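Local coordinates for protein 6-phosphogluconolactonase (Thermotoga maritima, PDB 1VL1) that hydrolyses 6-phosphogluconolactone to 6-phosphogluconate, the second step of the oxidative pentose phosphate pathway, at residues 34-39 and 190-195. Residues are numbered along the deposited sequence; the frame is centred on the assembly and turned at random.
Sequences RTKMEK and SLYVLF
Lys36 lays the end of its side chain over one face of the Tyr192 ring, the two side chains crossing at about a right angle. The methylene CE of Lys36 makes the CH-pi contact over the ring: it stands 3.9 Å from the centroid of the Tyr192 ring, 26° off the ring normal. It is displaced from the middle toward CE2 and the CE2-CZ bond, at the rim on the hydroxyl side, since Lys36 CE comes within 3.5 Å of Tyr192 CE2 and 3.7 Å of Tyr192 CZ. One atom further on, the amino group NZ of Lys36 follows above the C-O bond, 3.3 Å from Tyr192 CZ and 3.1 Å from Tyr192 OH. The torsions explain this course. Lys36 carries CG anti to its own backbone nitrogen (chi1 -171°), which sends the chain out from the helix, and bends at chi2 and chi3 turn its far half along the ring.

The lysine lies on helix 25-43 and the tyrosine at the start of strand 192-198, a central strand of the predominantly parallel sheet of this Rossmann-like alpha/beta fold. The contact therefore joins a covering helix to the sheet near the N-terminal end of the strand, at the protein surface. CA of Lys36 and CA of Tyr192 are 9.2 Å apart, a gap spanned by the side chains alone. Tyr192 also touches Leu140 on strand 140-143 and Lys225 on strand 225-231, the two strands that flank its own. With an alanine here in place of the tyrosine, the ring face under CE and the hydroxyl next to NZ are gone, and the lysine chain would probably be freer to turn. Deeper in the layer between helix and sheet, Met37 and Leu194 both pack against Leu140.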
ATOM      1  N   ARG A  34     -10.712 -10.349  -0.689  1.00 26.84           N
ATOM      2  CA  ARG A  34     -10.720 -11.750  -1.093  1.00 27.01           C
ATOM      3  C   ARG A  34     -11.363 -11.924  -2.459  1.00 26.95           C
ATOM      4  O   ARG A  34     -10.804 -12.612  -3.338  1.00 26.13           O
ATOM      5  CB  ARG A  34     -11.409 -12.648  -0.052  1.00 27.10           C
ATOM      6  CG  ARG A  34     -11.455 -14.117  -0.491  1.00 28.98           C
ATOM      7  CD  ARG A  34     -12.412 -14.981   0.277  1.00 30.18           C
ATOM      8  NE  ARG A  34     -13.808 -14.611   0.004  1.00 32.65           N
ATOM      9  CZ  ARG A  34     -14.489 -14.966  -1.091  1.00 35.21           C
ATOM     10  NH1 ARG A  34     -13.929 -15.672  -2.080  1.00 38.01           N
ATOM     11  NH2 ARG A  34     -15.744 -14.597  -1.217  1.00 35.61           N
ATOM     12  N   THR A  35     -12.562 -11.354  -2.614  1.00 26.32           N
ATOM     13  CA  THR A  35     -13.330 -11.507  -3.848  1.00 26.61           C
ATOM     14  C   THR A  35     -12.564 -10.986  -5.053  1.00 26.44           C
ATOM     15  O   THR A  35     -12.522 -11.649  -6.100  1.00 26.97           O
ATOM     16  CB  THR A  35     -14.669 -10.780  -3.700  1.00 27.33           C
ATOM     17  OG1 THR A  35     -15.461 -11.521  -2.771  1.00 28.62           O
ATOM     18  CG2 THR A  35     -15.470 -10.841  -4.977  1.00 28.45           C
ATOM     19  N   LYS A  36     -11.929  -9.831  -4.878  1.00 26.42           N
ATOM     20  CA  LYS A  36     -11.170  -9.207  -5.955  1.00 27.35           C
ATOM     21  C   LYS A  36      -9.960 -10.020  -6.342  1.00 27.35           C
ATOM     22  O   LYS A  36      -9.700 -10.213  -7.517  1.00 27.55           O
ATOM     23  CB  LYS A  36     -10.721  -7.809  -5.593  1.00 28.48           C
ATOM     24  CG  LYS A  36     -10.118  -7.073  -6.783  1.00 32.12           C
ATOM     25  CD  LYS A  36     -11.198  -6.690  -7.778  1.00 37.54           C
ATOM     26  CE  LYS A  36     -10.926  -7.183  -9.191  1.00 39.28           C
ATOM     27  NZ  LYS A  36     -12.036  -6.839 -10.158  1.00 40.02           N
ATOM     28  N   MET A  37      -9.225 -10.489  -5.339  1.00 26.48           N
ATOM     29  CA  MET A  37      -8.035 -11.287  -5.565  1.00 26.12           C
ATOM     30  C   MET A  37      -8.407 -12.584  -6.251  1.00 24.57           C
ATOM     31  O   MET A  37      -7.726 -13.039  -7.156  1.00 26.00           O
ATOM     32  CB  MET A  37      -7.310 -11.555  -4.249  1.00 25.30           C
ATOM     33  CG  MET A  37      -6.665 -10.272  -3.635  1.00 25.09           C
ATOM     34  SD  MET A  37      -5.776 -10.570  -2.069  1.00 31.27           S
ATOM     35  CE  MET A  37      -4.560 -11.697  -2.676  1.00 32.35           C
ATOM     36  N   GLU A  38      -9.489 -13.205  -5.816  1.00 24.52           N
ATOM     37  CA  GLU A  38      -9.947 -14.430  -6.465  1.00 24.32           C
ATOM     38  C   GLU A  38     -10.376 -14.202  -7.921  1.00 24.52           C
ATOM     39  O   GLU A  38     -10.085 -15.023  -8.801  1.00 22.27           O
ATOM     40  CB  GLU A  38     -11.039 -15.085  -5.643  1.00 26.17           C
ATOM     41  CG  GLU A  38     -10.544 -15.750  -4.382  1.00 27.26           C
ATOM     42  CD  GLU A  38      -9.839 -17.076  -4.639  1.00 35.83           C
ATOM     43  OE1 GLU A  38      -8.934 -17.167  -5.498  1.00 38.93           O
ATOM     44  OE2 GLU A  38     -10.216 -18.058  -3.990  1.00 41.36           O
ATOM     45  N   LYS A  39     -11.051 -13.091  -8.188  1.00 24.17           N
ATOM     46  CA  LYS A  39     -11.362 -12.723  -9.575  1.00 26.12           C
ATOM     47  C   LYS A  39     -10.081 -12.546 -10.420  1.00 24.18           C
ATOM     48  O   LYS A  39      -9.988 -13.049 -11.536  1.00 27.13           O
ATOM     49  CB  LYS A  39     -12.226 -11.434  -9.624  1.00 25.74           C
ATOM     50  CG  LYS A  39     -13.668 -11.596  -9.114  1.00 30.20           C
ATOM     51  CD  LYS A  39     -14.508 -10.251  -9.067  1.00 31.60           C
ATOM     52  CE  LYS A  39     -13.982  -9.249  -8.031  1.00 35.92           C
ATOM     53  NZ  LYS A  39     -14.852  -8.078  -7.631  1.00 37.62           N
ATOM     54  N   SER A 190      -1.588   0.789 -10.885  1.00 23.46           N
ATOM     55  CA  SER A 190      -2.470  -0.212 -10.299  1.00 23.28           C
ATOM     56  C   SER A 190      -3.854  -0.190 -10.937  1.00 23.32           C
ATOM     57  O   SER A 190      -4.461   0.867 -11.082  1.00 23.59           O
ATOM     58  CB  SER A 190      -2.615   0.043  -8.820  1.00 23.32           C
ATOM     59  OG  SER A 190      -1.411   0.114  -8.086  1.00 23.61           O
ATOM     60  N   LEU A 191      -4.362  -1.364 -11.323  1.00 22.58           N
ATOM     61  CA  LEU A 191      -5.713  -1.488 -11.867  1.00 22.45           C
ATOM     62  C   LEU A 191      -6.750  -1.033 -10.812  1.00 21.99           C
ATOM     63  O   LEU A 191      -7.651  -0.260 -11.130  1.00 20.86           O
ATOM     64  CB  LEU A 191      -5.988  -2.924 -12.340  1.00 23.03           C
ATOM     65  CG  LEU A 191      -5.099  -3.438 -13.486  1.00 24.31           C
ATOM     66  CD1 LEU A 191      -5.439  -4.908 -13.802  1.00 24.43           C
ATOM     67  CD2 LEU A 191      -5.325  -2.581 -14.772  1.00 27.23           C
ATOM     68  N   TYR A 192      -6.569  -1.486  -9.572  1.00 22.61           N
ATOM     69  CA  TYR A 192      -7.492  -1.179  -8.475  1.00 23.41           C
ATOM     70  C   TYR A 192      -6.715  -0.604  -7.315  1.00 22.28           C
ATOM     71  O   TYR A 192      -5.703  -1.142  -6.922  1.00 22.30           O
ATOM     72  CB  TYR A 192      -8.241  -2.445  -8.039  1.00 24.65           C
ATOM     73  CG  TYR A 192      -9.067  -3.064  -9.142  1.00 27.55           C
ATOM     74  CD1 TYR A 192     -10.316  -2.594  -9.422  1.00 27.51           C
ATOM     75  CD2 TYR A 192      -8.542  -4.095  -9.950  1.00 25.67           C
ATOM     76  CE1 TYR A 192     -11.074  -3.123 -10.472  1.00 27.13           C
ATOM     77  CE2 TYR A 192      -9.295  -4.649 -11.030  1.00 30.21           C
ATOM     78  CZ  TYR A 192     -10.571  -4.135 -11.268  1.00 27.60           C
ATOM     79  OH  TYR A 192     -11.378  -4.630 -12.280  1.00 31.57           O
ATOM     80  N   VAL A 193      -7.163   0.543  -6.802  1.00 22.47           N
ATOM     81  CA  VAL A 193      -6.587   1.125  -5.653  1.00 21.46           C
ATOM     82  C   VAL A 193      -7.672   1.123  -4.560  1.00 23.30           C
ATOM     83  O   VAL A 193      -8.802   1.578  -4.797  1.00 22.70           O
ATOM     84  CB  VAL A 193      -6.141   2.573  -5.907  1.00 23.60           C
ATOM     85  CG1 VAL A 193      -5.782   3.232  -4.641  1.00 21.97           C
ATOM     86  CG2 VAL A 193      -4.948   2.609  -6.840  1.00 23.04           C
ATOM     87  N   LEU A 194      -7.318   0.533  -3.425  1.00 23.45           N
ATOM     88  CA  LEU A 194      -8.192   0.475  -2.250  1.00 24.18           C
ATOM     89  C   LEU A 194      -7.590   1.318  -1.158  1.00 23.81           C
ATOM     90  O   LEU A 194      -6.438   1.111  -0.771  1.00 27.41           O
ATOM     91  CB  LEU A 194      -8.302  -0.962  -1.732  1.00 24.93           C
ATOM     92  CG  LEU A 194      -8.643  -2.041  -2.765  1.00 27.13           C
ATOM     93  CD1 LEU A 194      -8.948  -3.410  -2.060  1.00 27.76           C
ATOM     94  CD2 LEU A 194      -9.769  -1.652  -3.623  1.00 26.82           C
ATOM     95  N   PHE A 195      -8.356   2.247  -0.596  1.00 22.07           N
ATOM     96  CA  PHE A 195      -7.914   3.002   0.580  1.00 21.54           C
ATOM     97  C   PHE A 195      -8.682   2.479   1.800  1.00 21.86           C
ATOM     98  O   PHE A 195      -9.884   2.311   1.733  1.00 22.28           O
ATOM     99  CB  PHE A 195      -8.249   4.507   0.439  1.00 21.70           C
ATOM    100  CG  PHE A 195      -7.322   5.235  -0.502  1.00 22.43           C
ATOM    101  CD1 PHE A 195      -6.108   5.753  -0.031  1.00 23.95           C
ATOM    102  CD2 PHE A 195      -7.690   5.459  -1.821  1.00 25.54           C
ATOM    103  CE1 PHE A 195      -5.257   6.419  -0.877  1.00 23.72           C
ATOM    104  CE2 PHE A 195      -6.825   6.161  -2.654  1.00 26.20           C
ATOM    105  CZ  PHE A 195      -5.658   6.613  -2.204  1.00 23.88           C
TER